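Local structure of annexin B22 (Schistosoma mansoni, 4MDU) at residues B[182-187]-B[240-245]; B[134-139]-B[277-282]; B[247-252]-B[285-290]; B[129-134]-B[176-181]. The protein binds acidic phospholipid membranes in a calcium-dependent manner, aggregates liposomes when calcium is present, and may give structural integrity to the tegument of the worm. All coordinates share one frame; numbering follows the deposited sequence.

Contact 1 (B[182-187]-B[240-245])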
# COMPACT_ATOMS: atom_id res chain seq x y z
N LEU B 182 -3.50 -13.38 -6.30
CA LEU B 182 -4.40 -13.49 -5.16
C LEU B 182 -5.35 -14.67 -5.35
O LEU B 182 -5.49 -15.52 -4.47
CB LEU B 182 -5.20 -12.20 -5.00
CG LEU B 182 -5.48 -11.69 -3.58
CD1 LEU B 182 -4.22 -11.71 -2.76
CD2 LEU B 182 -6.08 -10.27 -3.62
N LEU B 183 -5.98 -14.73 -6.53
CA LEU B 183 -6.87 -15.84 -6.90
C LEU B 183 -6.20 -17.21 -6.87
O LEU B 183 -6.84 -18.20 -6.55
CB LEU B 183 -7.45 -15.62 -8.30
CG LEU B 183 -8.87 -15.04 -8.43
CD1 LEU B 183 -9.65 -15.17 -7.13
CD2 LEU B 183 -8.80 -13.60 -8.90
N SER B 184 -4.92 -17.27 -7.23
CA SER B 184 -4.22 -18.56 -7.21
C SER B 184 -4.08 -19.09 -5.79
O SER B 184 -4.22 -20.29 -5.56
CB SER B 184 -2.84 -18.47 -7.88
OG SER B 184 -1.89 -17.85 -7.04
N LEU B 185 -3.83 -18.21 -4.82
CA LEU B 185 -3.83 -18.65 -3.44
C LEU B 185 -5.21 -19.19 -3.04
O LEU B 185 -5.33 -20.24 -2.40
CB LEU B 185 -3.42 -17.53 -2.47
CG LEU B 185 -1.99 -16.98 -2.59
CD1 LEU B 185 -1.73 -15.92 -1.52
CD2 LEU B 185 -0.95 -18.11 -2.51
N VAL B 186 -6.25 -18.46 -3.40
CA VAL B 186 -7.60 -18.87 -3.03
C VAL B 186 -8.01 -20.17 -3.78
O VAL B 186 -8.86 -20.93 -3.32
CB VAL B 186 -8.60 -17.74 -3.27
CG1 VAL B 186 -10.03 -18.22 -3.08
CG2 VAL B 186 -8.30 -16.58 -2.30
N GLN B 187 -7.36 -20.44 -4.90
CA GLN B 187 -7.55 -21.73 -5.58
C GLN B 187 -7.30 -22.92 -4.64
O GLN B 187 -7.88 -23.99 -4.82
CB GLN B 187 -6.62 -21.86 -6.79
CG GLN B 187 -6.83 -20.82 -7.87
CD GLN B 187 -8.17 -20.96 -8.57
OE1 GLN B 187 -8.94 -21.89 -8.30
NE2 GLN B 187 -8.45 -20.03 -9.48
N VAL B 240 5.48 -20.24 -9.22
CA VAL B 240 6.50 -20.71 -8.28
C VAL B 240 6.30 -20.17 -6.86
O VAL B 240 6.18 -20.94 -5.90
CB VAL B 240 7.95 -20.38 -8.75
CG1 VAL B 240 8.96 -20.78 -7.68
CG2 VAL B 240 8.27 -21.09 -10.06
N ILE B 241 6.25 -18.85 -6.72
CA ILE B 241 6.18 -18.26 -5.39
C ILE B 241 4.92 -18.71 -4.64
O ILE B 241 5.00 -19.15 -3.49
CB ILE B 241 6.31 -16.73 -5.44
CG1 ILE B 241 7.70 -16.35 -5.96
CG2 ILE B 241 6.07 -16.11 -4.06
CD1 ILE B 241 8.81 -16.93 -5.13
N CYS B 242 3.77 -18.63 -5.29
CA CYS B 242 2.52 -18.96 -4.61
C CYS B 242 2.28 -20.45 -4.35
O CYS B 242 1.56 -20.79 -3.42
CB CYS B 242 1.32 -18.35 -5.33
SG CYS B 242 1.38 -16.56 -5.34
N ASN B 243 2.91 -21.33 -5.13
CA ASN B 243 2.63 -22.76 -4.95
C ASN B 243 3.64 -23.59 -4.18
O ASN B 243 3.26 -24.58 -3.58
CB ASN B 243 2.34 -23.43 -6.30
CG ASN B 243 1.07 -22.90 -6.94
OD1 ASN B 243 0.00 -22.93 -6.33
ND2 ASN B 243 1.20 -22.37 -8.15
N ARG B 244 4.92 -23.24 -4.22
CA ARG B 244 5.90 -24.11 -3.58
C ARG B 244 5.68 -24.10 -2.09
O ARG B 244 5.26 -23.10 -1.54
CB ARG B 244 7.33 -23.69 -3.91
CG ARG B 244 7.68 -23.75 -5.38
CD ARG B 244 7.35 -25.14 -6.01
NE ARG B 244 7.56 -25.08 -7.45
CZ ARG B 244 6.68 -25.44 -8.37
NH1 ARG B 244 5.51 -25.94 -8.01
NH2 ARG B 244 6.99 -25.32 -9.66
N THR B 245 5.96 -25.22 -1.42
CA THR B 245 5.83 -25.25 0.02
C THR B 245 6.88 -24.33 0.64
O THR B 245 7.88 -23.99 0.01
CB THR B 245 6.02 -26.67 0.55
OG1 THR B 245 7.41 -26.99 0.51
CG2 THR B 245 5.21 -27.68 -0.29
O HOH W 1 -3.01 -22.89 -6.22
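The backbones of 182-187 and 240-245 come nearest at L185 and C242, whose CA atoms stand 6.5 Å apart. Both segments are helical at this point, and 240-245 leaves helical backbone angles at R244. No direct hydrogen bond joins them. C242 contributes the largest single share of the 146 Å² buried, 61 Å², by facing both S184 and L185. C242 CB lies 3.6 Å from L185 CD2 and 3.7 Å from S184 OG, so a methyl and a hydroxyl of neighbouring residues receive the same carbon. The sulfur follows: C242 SG is 3.9 Å from S184 OG, a distance of packing. With chi1 at 77°, the serine oxygen lies between its backbone N and carbonyl carbon, and it is hydrogen-bonded to A181 O one turn back. A water completes the seam by donating to S184 O at 2.9 Å and to N243 OD1 at 3.0 Å. C242 O accepts from R190 NE, which brings in the loop after helix 177-187. The contact joins annexin repeats 2 and 3: L182 and L185 also pack on F135 of helix 128-136 and on L279 of helix 274-288, while I241 leans on L280 and V283 of the latter.

Contact 2 (B[134-139]-B[277-282])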
# COMPACT_ATOMS: atom_id res chain seq x y z
N ILE B 134 -3.89 -12.32 5.37
CA ILE B 134 -4.64 -13.54 5.65
C ILE B 134 -4.33 -14.68 4.66
O ILE B 134 -3.95 -15.78 5.07
CB ILE B 134 -6.16 -13.25 5.69
CG1 ILE B 134 -6.49 -12.40 6.92
CG2 ILE B 134 -6.94 -14.56 5.70
CD1 ILE B 134 -7.96 -12.14 7.10
N PHE B 135 -4.47 -14.42 3.36
CA PHE B 135 -4.26 -15.49 2.37
C PHE B 135 -2.87 -16.07 2.43
O PHE B 135 -2.68 -17.29 2.32
CB PHE B 135 -4.57 -14.99 0.96
CG PHE B 135 -6.02 -14.75 0.73
CD1 PHE B 135 -6.97 -15.52 1.38
CD2 PHE B 135 -6.44 -13.75 -0.12
CE1 PHE B 135 -8.33 -15.30 1.17
CE2 PHE B 135 -7.80 -13.52 -0.34
CZ PHE B 135 -8.74 -14.29 0.31
N THR B 136 -1.87 -15.20 2.59
CA THR B 136 -0.50 -15.66 2.77
C THR B 136 -0.39 -16.78 3.79
O THR B 136 0.36 -17.74 3.60
CB THR B 136 0.42 -14.49 3.20
OG1 THR B 136 0.64 -13.64 2.07
CG2 THR B 136 1.73 -15.01 3.69
N THR B 137 -1.17 -16.69 4.87
CA THR B 137 -1.03 -17.61 5.99
C THR B 137 -1.90 -18.87 5.93
O THR B 137 -1.93 -19.65 6.88
CB THR B 137 -1.31 -16.90 7.33
OG1 THR B 137 -2.71 -16.58 7.39
CG2 THR B 137 -0.50 -15.62 7.43
N LEU B 138 -2.61 -19.08 4.83
CA LEU B 138 -3.48 -20.26 4.75
C LEU B 138 -2.98 -21.27 3.74
O LEU B 138 -2.77 -20.94 2.57
CB LEU B 138 -4.92 -19.85 4.39
CG LEU B 138 -5.63 -18.93 5.39
CD1 LEU B 138 -6.92 -18.38 4.79
CD2 LEU B 138 -5.90 -19.67 6.70
N TRP B 139 -2.81 -22.51 4.18
CA TRP B 139 -2.55 -23.56 3.21
C TRP B 139 -3.86 -24.16 2.68
O TRP B 139 -4.95 -23.74 3.07
CB TRP B 139 -1.58 -24.63 3.74
CG TRP B 139 -0.62 -25.04 2.67
CD1 TRP B 139 -0.63 -26.22 1.96
CD2 TRP B 139 0.46 -24.26 2.13
NE1 TRP B 139 0.40 -26.22 1.05
CE2 TRP B 139 1.07 -25.03 1.12
CE3 TRP B 139 0.98 -22.99 2.42
CZ2 TRP B 139 2.18 -24.58 0.41
CZ3 TRP B 139 2.09 -22.54 1.70
CH2 TRP B 139 2.67 -23.34 0.70
N ARG B 277 3.99 -6.99 -5.89
CA ARG B 277 5.26 -7.17 -5.18
C ARG B 277 5.04 -7.53 -3.72
O ARG B 277 5.68 -8.44 -3.19
CB ARG B 277 6.13 -5.91 -5.32
CG ARG B 277 7.23 -5.80 -4.27
CD ARG B 277 8.19 -4.67 -4.61
NE ARG B 277 7.47 -3.48 -5.05
CZ ARG B 277 8.05 -2.41 -5.58
NH1 ARG B 277 9.38 -2.37 -5.73
NH2 ARG B 277 7.32 -1.37 -5.96
N LYS B 278 4.13 -6.81 -3.07
CA LYS B 278 3.91 -7.01 -1.64
C LYS B 278 3.37 -8.42 -1.36
O LYS B 278 3.76 -9.06 -0.38
CB LYS B 278 2.93 -5.95 -1.07
CG LYS B 278 3.35 -4.50 -1.28
CD LYS B 278 2.40 -3.55 -0.55
CE LYS B 278 2.44 -2.13 -1.12
NZ LYS B 278 1.26 -1.82 -2.00
N LEU B 279 2.47 -8.90 -2.21
CA LEU B 279 1.97 -10.26 -2.07
C LEU B 279 3.12 -11.28 -2.25
O LEU B 279 3.35 -12.13 -1.40
CB LEU B 279 0.83 -10.52 -3.07
CG LEU B 279 0.32 -11.97 -3.14
CD1 LEU B 279 -0.14 -12.42 -1.78
CD2 LEU B 279 -0.82 -12.14 -4.16
N LEU B 280 3.86 -11.17 -3.35
CA LEU B 280 5.00 -12.06 -3.59
C LEU B 280 6.01 -11.98 -2.45
O LEU B 280 6.50 -13.01 -1.97
CB LEU B 280 5.70 -11.71 -4.91
CG LEU B 280 4.88 -11.89 -6.19
CD1 LEU B 280 5.67 -11.48 -7.42
CD2 LEU B 280 4.47 -13.33 -6.30
N VAL B 281 6.31 -10.77 -2.00
CA VAL B 281 7.28 -10.61 -0.92
C VAL B 281 6.78 -11.24 0.36
O VAL B 281 7.52 -11.96 1.05
CB VAL B 281 7.65 -9.14 -0.66
CG1 VAL B 281 8.34 -9.01 0.69
CG2 VAL B 281 8.53 -8.60 -1.80
N ALA B 282 5.50 -10.99 0.67
CA ALA B 282 4.88 -11.64 1.83
C ALA B 282 5.03 -13.16 1.75
O ALA B 282 5.49 -13.80 2.71
CB ALA B 282 3.41 -11.26 1.94
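In the all-helical annexin fold, repeats 2 and 3 meet here through helices 128-136 and 274-288, with T136 set against A282 and L279. The CA atoms of T136 and A282 are 6.8 Å apart, close enough for a threonine and an alanine to fill the interval. All three touching residues are buried, and no hydrogen bond crosses. T136 OG1 approaches the methyl of the alanine, A282 CB, at 3.7 Å and lies 4.1 Å from L279 CD1. The threonine and leucine side chains run past one another in opposite directions. T136 has chi1 at -74°, which sets OG1 beside its own backbone N; there it is hydrogen-bonded to I132 O, so the hydroxyl that faces apolar carbons is satisfied within its own helix. The second branch, T136 CG2, reaches to 4.1 Å from A282 O. L279 also packs on A181 of helix 177-187, and F135 touches V186 of that same helix. In the following turn I134 O takes two bonds from T137: one from T137 N at 2.9 Å and one from T137 OG1 at 2.7 Å, the hydroxyl making a C=O...O angle of 133° and lying 17° from the carbonyl plane.

Contact 3 (B[247-252]-B[285-290])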
# COMPACT_ATOMS: atom_id res chain seq x y z
N TYR B 247 9.16 -24.95 2.62
CA TYR B 247 10.46 -25.64 2.58
C TYR B 247 11.12 -25.59 1.20
O TYR B 247 12.30 -25.22 1.07
CB TYR B 247 10.32 -27.06 3.13
CG TYR B 247 9.44 -27.08 4.36
CD1 TYR B 247 9.95 -26.72 5.60
CD2 TYR B 247 8.10 -27.42 4.28
CE1 TYR B 247 9.15 -26.70 6.73
CE2 TYR B 247 7.29 -27.41 5.40
CZ TYR B 247 7.83 -27.04 6.63
OH TYR B 247 7.04 -27.02 7.75
N GLN B 248 10.34 -25.91 0.17
CA GLN B 248 10.80 -25.84 -1.22
C GLN B 248 11.22 -24.42 -1.63
O GLN B 248 12.21 -24.26 -2.36
CB GLN B 248 9.71 -26.35 -2.18
CG GLN B 248 10.12 -26.41 -3.65
CD GLN B 248 11.24 -27.40 -3.91
OE1 GLN B 248 11.40 -28.38 -3.18
NE2 GLN B 248 12.03 -27.14 -4.94
N LEU B 249 10.48 -23.40 -1.18
CA LEU B 249 10.78 -22.01 -1.51
C LEU B 249 12.12 -21.61 -0.94
O LEU B 249 12.92 -20.93 -1.59
CB LEU B 249 9.72 -21.07 -0.95
CG LEU B 249 8.75 -20.51 -1.96
CD1 LEU B 249 7.81 -19.53 -1.29
CD2 LEU B 249 9.53 -19.86 -3.07
N TYR B 250 12.36 -22.03 0.29
CA TYR B 250 13.62 -21.76 0.92
C TYR B 250 14.77 -22.34 0.08
O TYR B 250 15.68 -21.61 -0.34
CB TYR B 250 13.66 -22.33 2.32
CG TYR B 250 14.97 -22.03 2.97
CD1 TYR B 250 15.27 -20.75 3.40
CD2 TYR B 250 15.93 -23.01 3.12
CE1 TYR B 250 16.49 -20.45 3.99
CE2 TYR B 250 17.15 -22.73 3.71
CZ TYR B 250 17.42 -21.45 4.14
OH TYR B 250 18.64 -21.16 4.73
N LEU B 251 14.71 -23.64 -0.16
CA LEU B 251 15.70 -24.25 -1.05
C LEU B 251 15.83 -23.46 -2.34
O LEU B 251 16.95 -23.20 -2.80
CB LEU B 251 15.33 -25.69 -1.37
CG LEU B 251 16.29 -26.40 -2.33
CD1 LEU B 251 17.69 -26.48 -1.70
CD2 LEU B 251 15.76 -27.79 -2.70
N THR B 252 14.70 -23.05 -2.91
CA THR B 252 14.71 -22.33 -4.18
C THR B 252 15.43 -21.01 -4.02
O THR B 252 16.18 -20.56 -4.91
CB THR B 252 13.27 -22.07 -4.71
OG1 THR B 252 12.59 -23.32 -4.86
CG2 THR B 252 13.30 -21.40 -6.06
N ARG B 285 8.66 -14.38 2.10
CA ARG B 285 9.17 -14.14 3.44
C ARG B 285 8.45 -15.01 4.45
O ARG B 285 9.02 -15.39 5.47
CB ARG B 285 9.08 -12.65 3.80
CG ARG B 285 10.00 -11.75 2.97
CD ARG B 285 10.03 -10.28 3.51
NE ARG B 285 10.67 -10.20 4.82
CZ ARG B 285 10.54 -9.19 5.68
NH1 ARG B 285 9.78 -8.13 5.39
NH2 ARG B 285 11.16 -9.25 6.85
N TYR B 286 7.20 -15.37 4.15
CA TYR B 286 6.49 -16.31 5.01
C TYR B 286 7.29 -17.61 5.08
O TYR B 286 7.30 -18.32 6.10
CB TYR B 286 5.09 -16.60 4.48
CG TYR B 286 4.29 -17.43 5.45
CD1 TYR B 286 4.11 -18.79 5.27
CD2 TYR B 286 3.74 -16.84 6.58
CE1 TYR B 286 3.38 -19.55 6.20
CE2 TYR B 286 3.02 -17.58 7.50
CZ TYR B 286 2.84 -18.92 7.32
OH TYR B 286 2.12 -19.62 8.27
N ALA B 287 7.94 -17.92 3.97
CA ALA B 287 8.77 -19.11 3.91
C ALA B 287 10.15 -18.87 4.52
O ALA B 287 10.56 -19.60 5.40
CB ALA B 287 8.89 -19.61 2.49
N ILE B 288 10.87 -17.84 4.06
CA ILE B 288 12.30 -17.75 4.36
C ILE B 288 12.69 -16.74 5.46
O ILE B 288 13.85 -16.68 5.87
CB ILE B 288 13.13 -17.45 3.11
CG1 ILE B 288 12.90 -16.01 2.67
CG2 ILE B 288 12.78 -18.42 1.99
CD1 ILE B 288 13.95 -15.49 1.68
N ASP B 289 11.73 -15.97 5.96
CA ASP B 289 12.05 -14.92 6.92
C ASP B 289 10.83 -14.60 7.78
O ASP B 289 10.52 -13.44 8.06
CB ASP B 289 12.54 -13.68 6.17
CG ASP B 289 13.14 -12.61 7.10
OD1 ASP B 289 13.61 -12.95 8.21
OD2 ASP B 289 13.14 -11.42 6.70
N ARG B 290 10.12 -15.65 8.21
CA ARG B 290 8.79 -15.47 8.78
C ARG B 290 8.75 -14.66 10.07
O ARG B 290 7.93 -13.76 10.20
CB ARG B 290 8.07 -16.81 8.98
CG ARG B 290 6.56 -16.61 9.13
CD ARG B 290 5.87 -17.82 9.69
NE ARG B 290 6.04 -18.96 8.80
CZ ARG B 290 5.69 -20.19 9.11
NH1 ARG B 290 5.14 -20.45 10.30
NH2 ARG B 290 5.88 -21.17 8.24
O HOH W 2 6.53 -23.80 8.15
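The side chains of Y250 and I288 cross at about a right angle, and the isoleucine meets the tyrosine ring at its edge. I288 CG2 lies near the ring plane, 3.7 Å from Y250 CD1, and the same methyl presses on the helix backbone, 3.6 Å from Y250 CA. The torsion of I288 explains this: with chi1 at 72°, CG1 takes the place between N and the carbonyl carbon, and CG2 falls beside the backbone N, facing the tyrosine. Next to this pair L249 and A287 meet more simply, L249 CB standing 3.8 Å from A287 CB and L249 CD1 closing in to 3.9 Å from that methyl. The contact thus packs helix 246-260 against the C-terminal end of helix 274-288, at the junction of annexin repeats 3 and 4. Around the turn at D289 two arginines fold back on their own segment. R290 NE lies over the centre of the Y286 ring and donates to Y286 O at 3.0 Å, almost straight at 176°, with the acceptor in the guanidinium plane; the ring beneath and the bond together probably restrict the rotation of the guanidinium group. R285 NH2 reaches D289 OD2 at 2.9 Å in a salt bridge, coming from above the carboxylate plane, and has a second acidic partner in E296. R290 NH2 donates to a water at 2.7 Å that is also hydrogen-bonded to Y247 OH, a polar link between the segments, while R290 NH1 pairs with D323. The Y250 ring has H22 in an edge-to-face stack.

Contact 4 (B[129-134]-B[176-181])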
# COMPACT_ATOMS: atom_id res chain seq x y z
N ARG B 129 -4.31 -5.14 2.01
CA ARG B 129 -3.34 -5.43 3.04
C ARG B 129 -3.82 -6.61 3.88
O ARG B 129 -3.03 -7.49 4.26
CB ARG B 129 -3.15 -4.20 3.93
CG ARG B 129 -2.14 -4.38 5.03
CD ARG B 129 -1.91 -3.09 5.82
NE ARG B 129 -1.18 -3.35 7.05
CZ ARG B 129 -0.50 -2.43 7.74
NH1 ARG B 129 -0.43 -1.18 7.32
NH2 ARG B 129 0.13 -2.78 8.86
N VAL B 130 -5.12 -6.60 4.18
CA VAL B 130 -5.76 -7.67 4.93
C VAL B 130 -5.87 -8.95 4.08
O VAL B 130 -5.69 -10.06 4.58
CB VAL B 130 -7.14 -7.21 5.48
CG1 VAL B 130 -7.93 -8.39 6.04
CG2 VAL B 130 -6.94 -6.15 6.57
N LEU B 131 -6.14 -8.81 2.78
CA LEU B 131 -6.20 -10.01 1.92
C LEU B 131 -4.83 -10.67 1.85
O LEU B 131 -4.69 -11.88 2.05
CB LEU B 131 -6.69 -9.66 0.51
CG LEU B 131 -8.01 -8.93 0.37
CD1 LEU B 131 -8.50 -8.92 -1.12
CD2 LEU B 131 -9.02 -9.54 1.30
N ILE B 132 -3.79 -9.87 1.60
CA ILE B 132 -2.43 -10.38 1.60
C ILE B 132 -2.06 -11.05 2.92
O ILE B 132 -1.55 -12.17 2.94
CB ILE B 132 -1.42 -9.28 1.31
CG1 ILE B 132 -1.66 -8.69 -0.07
CG2 ILE B 132 -0.01 -9.83 1.41
CD1 ILE B 132 -0.65 -7.66 -0.49
N GLU B 133 -2.32 -10.36 4.02
CA GLU B 133 -1.98 -10.85 5.35
C GLU B 133 -2.61 -12.21 5.67
O GLU B 133 -1.96 -13.12 6.19
CB GLU B 133 -2.40 -9.82 6.43
CG GLU B 133 -2.14 -10.31 7.85
CD GLU B 133 -3.27 -9.98 8.81
OE1 GLU B 133 -3.65 -8.80 8.89
OE2 GLU B 133 -3.78 -10.91 9.49
N ILE B 134 -3.89 -12.32 5.37
CA ILE B 134 -4.64 -13.54 5.65
C ILE B 134 -4.33 -14.68 4.66
O ILE B 134 -3.95 -15.78 5.07
CB ILE B 134 -6.16 -13.25 5.69
CG1 ILE B 134 -6.49 -12.40 6.92
CG2 ILE B 134 -6.94 -14.56 5.70
CD1 ILE B 134 -7.96 -12.14 7.10
N GLY B 176 -5.41 -7.69 -13.11
CA GLY B 176 -3.97 -7.52 -13.03
C GLY B 176 -3.19 -8.66 -12.39
O GLY B 176 -3.76 -9.64 -11.90
N ASP B 177 -1.87 -8.51 -12.37
CA ASP B 177 -1.00 -9.55 -11.84
C ASP B 177 -1.28 -9.84 -10.37
O ASP B 177 -1.22 -10.99 -9.93
CB ASP B 177 0.47 -9.19 -12.07
CG ASP B 177 0.79 -8.96 -13.54
OD1 ASP B 177 0.32 -9.74 -14.38
OD2 ASP B 177 1.51 -7.99 -13.87
N TYR B 178 -1.57 -8.80 -9.60
CA TYR B 178 -1.82 -8.99 -8.18
C TYR B 178 -3.08 -9.81 -7.98
O TYR B 178 -3.10 -10.75 -7.18
CB TYR B 178 -1.94 -7.64 -7.45
CG TYR B 178 -2.62 -7.72 -6.09
CD1 TYR B 178 -2.05 -8.43 -5.05
CD2 TYR B 178 -3.82 -7.04 -5.86
CE1 TYR B 178 -2.66 -8.50 -3.81
CE2 TYR B 178 -4.45 -7.09 -4.61
CZ TYR B 178 -3.86 -7.82 -3.60
OH TYR B 178 -4.46 -7.88 -2.37
N GLU B 179 -4.12 -9.46 -8.72
CA GLU B 179 -5.42 -10.11 -8.58
C GLU B 179 -5.35 -11.57 -8.98
O GLU B 179 -5.92 -12.46 -8.34
CB GLU B 179 -6.48 -9.39 -9.41
CG GLU B 179 -6.86 -8.01 -8.89
CD GLU B 179 -5.81 -6.95 -9.17
OE1 GLU B 179 -4.84 -7.27 -9.89
OE2 GLU B 179 -5.96 -5.80 -8.69
N TYR B 180 -4.63 -11.83 -10.06
CA TYR B 180 -4.47 -13.18 -10.54
C TYR B 180 -3.74 -14.01 -9.49
O TYR B 180 -4.17 -15.13 -9.16
CB TYR B 180 -3.74 -13.19 -11.88
CG TYR B 180 -3.52 -14.58 -12.44
CD1 TYR B 180 -2.45 -15.36 -12.01
CD2 TYR B 180 -4.39 -15.12 -13.39
CE1 TYR B 180 -2.25 -16.64 -12.50
CE2 TYR B 180 -4.19 -16.41 -13.90
CZ TYR B 180 -3.11 -17.16 -13.45
OH TYR B 180 -2.88 -18.44 -13.93
N ALA B 181 -2.65 -13.46 -8.95
CA ALA B 181 -1.88 -14.18 -7.92
C ALA B 181 -2.74 -14.41 -6.69
O ALA B 181 -2.71 -15.49 -6.09
CB ALA B 181 -0.60 -13.42 -7.55
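I132 and Y178 meet where helices 128-136 and 177-187 of annexin repeat 2 pack together within the helical bundle. The backbones are far apart, 9.9 Å between the CA atoms of I132 and Y178, so a long side chain spans the interval. Y178 does so with CG anti to its backbone N (chi1 162°), its ring reaching over to the other helix. I132 CG1 lies 3.9 Å from Y178 CE1 and 3.7 Å from Y178 OH, an oblique approach to the ring, and I132 CD1 adds a contact at 4.0 Å to Y178 CE1. L131 flanks the phenol end, L131 CB being 4.1 Å from Y178 OH. Beyond this shell, Y178 OH is hydrogen-bonded to D128 OD1, which probably helps to orient the ring, with D275 packed close by. Both aspartates belong to one calcium site, empty in this apo structure, so Y178 lies in its second shell and may help to position D128. On the same turn E179 is a ligand of another calcium site. D177 OD2 accepts a hydrogen bond from G125 N of the second subunit, and the first turn of helix 177-187 closes through Y180 N donating to G176 O at 3.0 Å.

In the fold
From the N terminus, helix 128-136 enters first, and contact 4 closes a loop within repeat 2 when helix 177-187 returns to it. Contact 1 opens further along that second helix and closes on helix 236-243, bridging repeats 2 and 3; it follows contact 4 in series. Contact 2 opens on helix 128-136 and closes only at helix 274-288, also joining repeats 2 and 3, so contact 1 nests inside its loop, whereas contact 4 crosses it and shares I134. Contact 3 opens inside the same loop and closes after it, crossing contact 2 and packing helix 246-260 on the end of helix 274-288, where repeat 3 passes into repeat 4. Contacts 3 and 4 do not touch.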